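Local structure of tryptophan halogenase (Shewanella frigidimarina, 2PYX) at residues Leu180-Glu183 / His184-Lys188; Leu212-Lys215 / Gln216-Glu219; Arg339-Cys342 / Trp343-Asn346. The protein probably works as an FAD-dependent halogenase of the tryptophan halogenase family, a flavoprotein with likely monooxygenase-type chemistry. All blocks are in the same frame, centred on the assembly; numbering follows the deposited sequence.

How the interactions relate
Following the chain from its N terminus, interaction 1 lies in the last turns of helix 174-187, where bonds four residues apart close successive helical turns just before edge strand 192-195. Interaction 2 closes the hairpin turn between strands 209-214 and 219-221 of a separate three-stranded sheet. Interaction 3 comes much later: strand 343-344, the other edge of the six-stranded sheet containing 192-195, runs into a tight hairpin turn to 347-349. The three follow in series; none nests in, crosses or touches another. The nearest atoms of interactions 2 and 3 are about 9 Å apart, those of 1 and 2 about 13 Å. Together they mark the helix cover, small sheet and far edge of a Rossmann-type nucleotide-binding region.

Interaction 1 of 3, residues Leu180-Glu183 / His184-Lys188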
ATOM      1  N   LEU A 180     -13.499   9.802   9.439  1.00 11.59           N
ATOM      2  CA  LEU A 180     -14.439   8.713   9.702  1.00 12.52           C
ATOM      3  C   LEU A 180     -13.960   7.831  10.860  1.00 13.27           C
ATOM      4  O   LEU A 180     -14.710   7.472  11.745  1.00 13.26           O
ATOM      5  CB  LEU A 180     -14.667   7.886   8.434  1.00 12.41           C
ATOM      6  CG  LEU A 180     -15.461   6.586   8.500  1.00 18.38           C
ATOM      7  CD1 LEU A 180     -16.750   6.793   9.244  1.00 29.58           C
ATOM      8  CD2 LEU A 180     -15.786   6.053   7.130  1.00 20.32           C
ATOM      9  N   LEU A 181     -12.679   7.496  10.846  1.00 11.32           N
ATOM     10  CA  LEU A 181     -12.118   6.641  11.889  1.00 11.94           C
ATOM     11  C   LEU A 181     -12.134   7.344  13.266  1.00 11.80           C
ATOM     12  O   LEU A 181     -12.376   6.718  14.296  1.00 11.69           O
ATOM     13  CB  LEU A 181     -10.675   6.242  11.551  1.00 13.39           C
ATOM     14  CG  LEU A 181     -10.569   5.253  10.385  1.00 16.88           C
ATOM     15  CD1 LEU A 181      -9.111   5.184   9.948  1.00 18.94           C
ATOM     16  CD2 LEU A 181     -11.128   3.869  10.762  1.00 17.97           C
ATOM     17  N   THR A 182     -11.860   8.650  13.276  1.00 10.93           N
ATOM     18  CA  THR A 182     -11.895   9.395  14.528  1.00 10.97           C
ATOM     19  C   THR A 182     -13.269   9.266  15.170  1.00 11.18           C
ATOM     20  O   THR A 182     -13.397   8.999  16.355  1.00 13.04           O
ATOM     21  CB  THR A 182     -11.639  10.879  14.248  1.00 11.98           C
ATOM     22  OG1 THR A 182     -10.298  11.070  13.747  1.00 13.18           O
ATOM     23  CG2 THR A 182     -11.848  11.714  15.526  1.00 12.83           C
ATOM     24  N   GLU A 183     -14.287   9.460  14.327  1.00 13.27           N
ATOM     25  CA  GLU A 183     -15.684   9.350  14.776  1.00 14.78           C
ATOM     26  C   GLU A 183     -15.995   7.942  15.267  1.00 13.50           C
ATOM     27  O   GLU A 183     -16.497   7.756  16.360  1.00 12.26           O
ATOM     28  CB  GLU A 183     -16.650   9.751  13.639  1.00 15.30           C
ATOM     29  CG  GLU A 183     -16.513  11.198  13.227  1.00 18.94           C
ATOM     30  CD  GLU A 183     -17.019  11.550  11.820  1.00 25.84           C
ATOM     31  OE1 GLU A 183     -17.435  10.650  11.027  1.00 28.19           O
ATOM     32  OE2 GLU A 183     -16.949  12.774  11.501  1.00 26.45           O
ATOM     33  N   HIS A 184     -15.659   6.939  14.469  1.00 12.86           N
ATOM     34  CA  HIS A 184     -15.946   5.584  14.865  1.00 13.64           C
ATOM     35  C   HIS A 184     -15.197   5.182  16.127  1.00 11.31           C
ATOM     36  O   HIS A 184     -15.763   4.594  17.051  1.00 12.38           O
ATOM     37  CB  HIS A 184     -15.590   4.670  13.732  1.00 12.59           C
ATOM     38  CG  HIS A 184     -15.871   3.236  14.010  1.00 15.11           C
ATOM     39  ND1 HIS A 184     -17.122   2.674  13.836  1.00 18.38           N
ATOM     40  CD2 HIS A 184     -15.062   2.243  14.445  1.00 14.02           C
ATOM     41  CE1 HIS A 184     -17.061   1.390  14.149  1.00 15.59           C
ATOM     42  NE2 HIS A 184     -15.825   1.104  14.528  1.00 16.08           N
ATOM     43  N   CYS A 185     -13.908   5.485  16.184  1.00 11.79           N
ATOM     44  CA  CYS A 185     -13.110   5.005  17.306  1.00 11.37           C
ATOM     45  C   CYS A 185     -13.469   5.642  18.636  1.00 10.63           C
ATOM     46  O   CYS A 185     -13.441   5.005  19.677  1.00 12.08           O
ATOM     47  CB  CYS A 185     -11.628   5.239  17.075  1.00 12.37           C
ATOM     48  SG  CYS A 185     -10.939   4.142  15.776  1.00 14.77           S
ATOM     49  N   THR A 186     -13.793   6.940  18.596  1.00 12.43           N
ATOM     50  CA  THR A 186     -14.127   7.660  19.817  1.00 11.81           C
ATOM     51  C   THR A 186     -15.561   7.406  20.265  1.00 13.20           C
ATOM     52  O   THR A 186     -15.828   7.281  21.474  1.00 16.47           O
ATOM     53  CB  THR A 186     -13.868   9.177  19.693  1.00 14.24           C
ATOM     54  OG1 THR A 186     -14.686   9.726  18.676  1.00 14.08           O
ATOM     55  CG2 THR A 186     -12.411   9.452  19.366  1.00 14.96           C
ATOM     56  N   GLN A 187     -16.475   7.288  19.301  1.00 13.16           N
ATOM     57  CA  GLN A 187     -17.914   7.168  19.645  1.00 14.05           C
ATOM     58  C   GLN A 187     -18.413   5.738  19.800  1.00 14.24           C
ATOM     59  O   GLN A 187     -19.377   5.490  20.517  1.00 17.62           O
ATOM     60  CB  GLN A 187     -18.782   7.922  18.638  1.00 15.38           C
ATOM     61  CG  GLN A 187     -18.373   9.421  18.465  1.00 16.15           C
ATOM     62  CD  GLN A 187     -18.247  10.186  19.802  1.00 16.46           C
ATOM     63  OE1 GLN A 187     -19.250  10.391  20.501  1.00 19.75           O
ATOM     64  NE2 GLN A 187     -17.014  10.582  20.175  1.00 15.18           N
ATOM     65  N   LYS A 188     -17.721   4.787  19.176  1.00 14.07           N
ATOM     66  CA  LYS A 188     -18.128   3.409  19.245  1.00 14.49           C
ATOM     67  C   LYS A 188     -17.092   2.483  19.888  1.00 14.13           C
ATOM     68  O   LYS A 188     -17.479   1.476  20.497  1.00 16.08           O
ATOM     69  CB  LYS A 188     -18.481   2.927  17.860  1.00 15.04           C
ATOM     70  CG  LYS A 188     -19.669   3.686  17.206  1.00 19.15           C
ATOM     71  CD  LYS A 188     -19.921   3.119  15.824  1.00 26.69           C
ATOM     72  CE  LYS A 188     -21.188   3.632  15.142  1.00 33.07           C
ATOM     73  NZ  LYS A 188     -21.430   2.905  13.811  1.00 32.23           N
TER
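Thr-186 reaches back one helical turn with both its backbone and its side chain to grip the carbonyl of Thr-182. Its N bonds to Thr-182 O at 3.1 Å while its OG1 gives the same oxygen a hydrogen bond of 2.8 Å, and the two donors come from opposite faces of the carbonyl plane. A chi1 of 62°, which sets OG1 between the backbone N and the carbonyl carbon, turns the hydroxyl back toward that acceptor. The hydroxyl also accepts: Gln-187, its chain bent at chi2, folds its amide back so that NE2 lies 2.9 Å from Thr-186 OG1 in a nearly straight bond (168°) in the amide plane. Threonine suits a place that needs a short side chain able to give and take a bond.

The backbone bonds round it are regular: His-184 N to Leu-180 O (2.9 Å), Cys-185 N to Leu-181 O (2.7 Å) and Gln-187 N to Glu-183 O (3.0 Å). Cys-185 SG lies 3.3 Å from Leu-181 O, its compact side chain fitting close to the helix. The His-184 ring swings off the other flank with CG anti to the backbone N (-179°); Lys-188 CB sits over one face of the ring, near its rim, and NE2 bonds to Ile-73 O. Glu-183 turns outward to Gln-179.

Leu-181 comes near Thr-17, a predicted FAD-binding residue, so this helix end lies beside the probable nucleotide site. Leu-181, Thr-182, Cys-185 and Thr-186 pack on Trp-20 of helix 16-31, and both threonines also touch His-193 of strand 192-195.

Interaction 2 of 3, residues Leu212-Lys215 / Gln216-Glu219; sequences LITK and QNGE
A beta hairpin turns between strands 209-214 and 219-221, with Thr-214 and Gly-218 facing each other at its neck. Gly-218 O takes two hydrogen bonds from Thr-214: one from its N at 3.0 Å, tilted out of the carbonyl plane, and one from OG1 at 2.8 Å, in that plane on a lone pair. The same hydroxyl accepts from Asn-217 N (2.8 Å), a bent bond of 134°, so threonine suits the inner side of the turn, its one hydroxyl both giving and accepting a bond. Thr-214 O and Gly-218 N are too far apart for a direct bond, and a water bridges them, donating to Thr-214 O at 2.7 Å and accepting from Gly-218 N. Gly-218 has a positive phi (70°), a conformation easy for a residue without a side chain.

Beyond the neck, Ile-213 and Glu-219 form an antiparallel non-hydrogen-bonded pair and lie side by side, with Ile-213 CD1 4.1 Å from Glu-219 OE2. The carboxylate's OE1 makes a salt bridge to Lys-211, while Asp-196 receives Asn-217 ND2 and Gln-216 N, tying down the turn. Ile-213 packs on Gln-200 and Ile-202 of strand 198-203, and Leu-212 reaches Ile-11 and Val-13 of strand 9-13.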
ATOM      1  N   LEU A 212       4.099  11.320  29.048  1.00 15.17           N
ATOM      2  CA  LEU A 212       4.213  12.505  28.235  1.00 15.80           C
ATOM      3  C   LEU A 212       3.655  13.666  29.018  1.00 18.46           C
ATOM      4  O   LEU A 212       2.636  13.529  29.668  1.00 18.33           O
ATOM      5  CB  LEU A 212       3.442  12.368  26.932  1.00 17.84           C
ATOM      6  CG  LEU A 212       3.789  11.134  26.122  1.00 17.20           C
ATOM      7  CD1 LEU A 212       2.919  11.131  24.880  1.00 19.79           C
ATOM      8  CD2 LEU A 212       5.263  11.128  25.733  1.00 16.67           C
ATOM      9  N   ILE A 213       4.356  14.797  28.974  1.00 18.22           N
ATOM     10  CA  ILE A 213       3.836  15.994  29.581  1.00 16.98           C
ATOM     11  C   ILE A 213       3.318  16.832  28.437  1.00 16.75           C
ATOM     12  O   ILE A 213       4.076  17.217  27.536  1.00 17.54           O
ATOM     13  CB  ILE A 213       4.882  16.735  30.435  1.00 16.30           C
ATOM     14  CG1 ILE A 213       5.633  15.749  31.323  1.00 22.53           C
ATOM     15  CG2 ILE A 213       4.151  17.735  31.264  1.00 17.54           C
ATOM     16  CD1 ILE A 213       6.469  16.377  32.398  1.00 30.48           C
ATOM     17  N   THR A 214       2.001  17.011  28.419  1.00 17.63           N
ATOM     18  CA  THR A 214       1.333  17.763  27.378  1.00 15.67           C
ATOM     19  C   THR A 214       1.366  19.243  27.701  1.00 21.12           C
ATOM     20  O   THR A 214       1.663  19.634  28.838  1.00 20.88           O
ATOM     21  CB  THR A 214      -0.138  17.321  27.109  1.00 19.69           C
ATOM     22  OG1 THR A 214      -0.987  17.622  28.230  1.00 19.69           O
ATOM     23  CG2 THR A 214      -0.188  15.810  26.789  1.00 17.20           C
ATOM     24  N   LYS A 215       1.097  20.054  26.684  1.00 20.76           N
ATOM     25  CA  LYS A 215       1.134  21.504  26.857  1.00 23.05           C
ATOM     26  C   LYS A 215      -0.021  22.014  27.742  1.00 23.97           C
ATOM     27  O   LYS A 215       0.186  22.921  28.567  1.00 24.16           O
ATOM     28  CB  LYS A 215       1.118  22.187  25.496  1.00 22.64           C
ATOM     29  CG  LYS A 215       1.328  23.682  25.573  1.00 25.21           C
ATOM     30  CD  LYS A 215       1.738  24.254  24.241  1.00 31.22           C
ATOM     31  CE  LYS A 215       2.105  25.721  24.402  1.00 40.80           C
ATOM     32  NZ  LYS A 215       2.532  26.349  23.111  1.00 49.06           N
ATOM     33  N   GLN A 216      -1.212  21.428  27.609  1.00 23.31           N
ATOM     34  CA  GLN A 216      -2.370  21.840  28.404  1.00 26.09           C
ATOM     35  C   GLN A 216      -3.316  20.751  28.930  1.00 26.66           C
ATOM     36  O   GLN A 216      -4.412  21.061  29.401  1.00 25.48           O
ATOM     37  CB  GLN A 216      -3.188  22.861  27.608  1.00 28.55           C
ATOM     38  CG  GLN A 216      -3.893  22.342  26.392  1.00 31.02           C
ATOM     39  CD  GLN A 216      -4.600  23.455  25.626  1.00 31.22           C
ATOM     40  OE1 GLN A 216      -5.612  23.219  24.948  1.00 40.89           O
ATOM     41  NE2 GLN A 216      -4.066  24.674  25.726  1.00 35.93           N
ATOM     42  N   ASN A 217      -2.909  19.482  28.874  1.00 23.87           N
ATOM     43  CA  ASN A 217      -3.729  18.378  29.401  1.00 21.62           C
ATOM     44  C   ASN A 217      -3.007  17.594  30.492  1.00 21.53           C
ATOM     45  O   ASN A 217      -3.347  16.436  30.801  1.00 21.61           O
ATOM     46  CB  ASN A 217      -4.165  17.441  28.257  1.00 20.52           C
ATOM     47  CG  ASN A 217      -5.322  18.002  27.447  1.00 20.54           C
ATOM     48  OD1 ASN A 217      -6.491  17.738  27.751  1.00 21.85           O
ATOM     49  ND2 ASN A 217      -5.008  18.800  26.430  1.00 19.88           N
ATOM     50  N   GLY A 218      -1.990  18.202  31.081  1.00 20.11           N
ATOM     51  CA  GLY A 218      -1.238  17.556  32.143  1.00 19.56           C
ATOM     52  C   GLY A 218      -0.396  16.387  31.655  1.00 17.92           C
ATOM     53  O   GLY A 218      -0.012  16.320  30.471  1.00 18.76           O
ATOM     54  N   GLU A 219      -0.091  15.496  32.585  1.00 18.38           N
ATOM     55  CA  GLU A 219       0.775  14.328  32.335  1.00 18.23           C
ATOM     56  C   GLU A 219      -0.095  13.140  31.914  1.00 19.61           C
ATOM     57  O   GLU A 219      -1.120  12.857  32.541  1.00 20.89           O
ATOM     58  CB  GLU A 219       1.579  13.956  33.571  1.00 18.81           C
ATOM     59  CG  GLU A 219       2.365  15.090  34.162  1.00 25.44           C
ATOM     60  CD  GLU A 219       3.298  14.635  35.258  1.00 28.31           C
ATOM     61  OE1 GLU A 219       3.148  13.493  35.751  1.00 31.09           O
ATOM     62  OE2 GLU A 219       4.184  15.432  35.627  1.00 36.40           O
TER
HETATM   63  O   HOH W   1       0.252  20.514  30.973  1.00 27.99           O

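Interaction 3 of 3, residues Arg339-Cys342 / Trp343-Asn346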
ATOM      1  N   ARG A 339      13.414   3.086   9.104  1.00 10.57           N
ATOM      2  CA  ARG A 339      14.138   2.978  10.350  1.00  9.49           C
ATOM      3  C   ARG A 339      14.635   1.558  10.546  1.00 11.22           C
ATOM      4  O   ARG A 339      13.979   0.609  10.139  1.00  9.56           O
ATOM      5  CB  ARG A 339      13.245   3.401  11.512  1.00 10.44           C
ATOM      6  CG  ARG A 339      12.830   4.857  11.491  1.00 10.37           C
ATOM      7  CD  ARG A 339      13.945   5.757  11.977  1.00 10.91           C
ATOM      8  NE  ARG A 339      13.657   7.120  11.586  1.00 12.01           N
ATOM      9  CZ  ARG A 339      14.450   8.157  11.793  1.00 13.58           C
ATOM     10  NH1 ARG A 339      15.590   8.014  12.419  1.00 12.41           N
ATOM     11  NH2 ARG A 339      14.079   9.352  11.369  1.00 17.01           N
ATOM     12  N   ALA A 340      15.792   1.378  11.174  1.00 10.61           N
ATOM     13  CA  ALA A 340      16.372   0.039  11.249  1.00 10.97           C
ATOM     14  C   ALA A 340      15.469  -0.990  11.983  1.00 11.52           C
ATOM     15  O   ALA A 340      15.547  -2.190  11.712  1.00 11.76           O
ATOM     16  CB  ALA A 340      17.732   0.126  11.917  1.00 12.73           C
ATOM     17  N   LYS A 341      14.704  -0.494  12.958  1.00 10.64           N
ATOM     18  CA  LYS A 341      13.723  -1.254  13.720  1.00 10.31           C
ATOM     19  C   LYS A 341      12.438  -0.428  13.741  1.00  9.01           C
ATOM     20  O   LYS A 341      12.525   0.801  13.693  1.00 10.86           O
ATOM     21  CB  LYS A 341      14.222  -1.402  15.178  1.00 12.67           C
ATOM     22  CG  LYS A 341      15.405  -2.292  15.380  1.00 15.61           C
ATOM     23  CD  LYS A 341      16.147  -2.030  16.666  1.00 21.35           C
ATOM     24  CE  LYS A 341      15.587  -2.744  17.801  1.00 27.25           C
ATOM     25  NZ  LYS A 341      16.566  -2.671  18.956  1.00 17.83           N
ATOM     26  N   CYS A 342      11.275  -1.050  13.856  1.00  9.13           N
ATOM     27  CA  CYS A 342      10.028  -0.312  14.152  1.00  9.15           C
ATOM     28  C   CYS A 342       9.683  -0.283  15.646  1.00  8.61           C
ATOM     29  O   CYS A 342       8.823   0.503  16.032  1.00 10.94           O
ATOM     30  CB  CYS A 342       8.808  -0.850  13.416  1.00  8.88           C
ATOM     31  SG  CYS A 342       8.251  -2.485  13.882  1.00 11.40           S
ATOM     32  N   TRP A 343      10.339  -1.092  16.465  1.00  9.43           N
ATOM     33  CA  TRP A 343       9.971  -1.246  17.870  1.00  8.25           C
ATOM     34  C   TRP A 343      11.251  -1.201  18.727  1.00  9.16           C
ATOM     35  O   TRP A 343      12.125  -2.034  18.571  1.00 10.40           O
ATOM     36  CB  TRP A 343       9.224  -2.555  18.083  1.00  7.84           C
ATOM     37  CG  TRP A 343       8.553  -2.747  19.406  1.00  8.37           C
ATOM     38  CD1 TRP A 343       8.865  -2.158  20.597  1.00 10.08           C
ATOM     39  CD2 TRP A 343       7.452  -3.636  19.652  1.00  7.36           C
ATOM     40  NE1 TRP A 343       7.996  -2.626  21.588  1.00 11.68           N
ATOM     41  CE2 TRP A 343       7.132  -3.533  21.038  1.00 10.27           C
ATOM     42  CE3 TRP A 343       6.714  -4.521  18.844  1.00 10.23           C
ATOM     43  CZ2 TRP A 343       6.115  -4.261  21.603  1.00  9.51           C
ATOM     44  CZ3 TRP A 343       5.699  -5.233  19.400  1.00  9.16           C
ATOM     45  CH2 TRP A 343       5.406  -5.105  20.783  1.00  8.93           C
ATOM     46  N   GLN A 344      11.376  -0.157  19.547  1.00  9.87           N
ATOM     47  CA  GLN A 344      12.541   0.030  20.415  1.00 10.10           C
ATOM     48  C   GLN A 344      12.000   0.326  21.811  1.00  9.51           C
ATOM     49  O   GLN A 344      11.148   1.200  21.970  1.00 10.42           O
ATOM     50  CB  GLN A 344      13.379   1.220  19.911  1.00  9.78           C
ATOM     51  CG  GLN A 344      14.605   1.542  20.758  1.00 10.85           C
ATOM     52  CD  GLN A 344      15.610   0.413  20.731  1.00 12.71           C
ATOM     53  OE1 GLN A 344      16.105   0.004  19.662  1.00 15.56           O
ATOM     54  NE2 GLN A 344      15.924  -0.120  21.911  1.00 15.20           N
ATOM     55  N   ASN A 345      12.530  -0.371  22.809  1.00  9.37           N
ATOM     56  CA  ASN A 345      12.023  -0.277  24.161  1.00  9.62           C
ATOM     57  C   ASN A 345      10.501  -0.508  24.082  1.00 10.13           C
ATOM     58  O   ASN A 345      10.047  -1.553  23.575  1.00 11.32           O
ATOM     59  CB  ASN A 345      12.444   1.064  24.780  1.00 10.70           C
ATOM     60  CG  ASN A 345      13.917   1.126  25.100  1.00 14.91           C
ATOM     61  OD1 ASN A 345      14.754   1.279  24.211  1.00 16.80           O
ATOM     62  ND2 ASN A 345      14.247   0.962  26.375  1.00 16.31           N
ATOM     63  N   ASN A 346       9.718   0.437  24.586  1.00  9.87           N
ATOM     64  CA  ASN A 346       8.244   0.323  24.629  1.00 10.48           C
ATOM     65  C   ASN A 346       7.565   1.254  23.657  1.00 10.42           C
ATOM     66  O   ASN A 346       6.457   1.742  23.900  1.00 11.19           O
ATOM     67  CB  ASN A 346       7.702   0.555  26.048  1.00 12.18           C
ATOM     68  CG  ASN A 346       7.984   1.921  26.569  1.00 10.93           C
ATOM     69  OD1 ASN A 346       8.941   2.615  26.167  1.00 12.55           O
ATOM     70  ND2 ASN A 346       7.117   2.369  27.508  1.00 12.60           N
TER
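Lys-341, Trp-343 and Gln-344 are extended, but the backbone kinks at Cys-342, and the side chains of Lys-341 and Gln-344 meet across it. They cross obliquely: Lys-341 NZ gives Gln-344 OE1 a bond of 2.8 Å, tilted 32° from the carbonyl plane, and the lysine's bend at chi3 (86°) turns the ammonium toward that oxygen. Gln-344 is well suited because its amide serves both ways. NE2 donates to Asn-345 OD1 at 2.9 Å, nearly straight (168°), in the glutamine's own amide plane but from above the asparagine carbonyl. A leucine at Gln-344 would probably leave the Lys-341 ammonium without this acceptor and more mobile, and Asn-345 OD1 without this donor, although Asp-208 would still hold Asn-345 ND2.

Cys-342 SG lies 4.3 Å from Trp-343 CB, and both side chains rest on Ile-348. The broad indole of Trp-343 packs against Met-386 and Ser-390 of helix 383-413, and its NE1 makes a weak bond to Asn-345 O (3.1 Å). Asn-345 has a positive phi, which asparagine tolerates, and with Asn-346 forms a turn close to type II′, the two-residue link of a beta hairpin joining strands 343-344 and 347-349 at the edge of the Rossmann-type sheet.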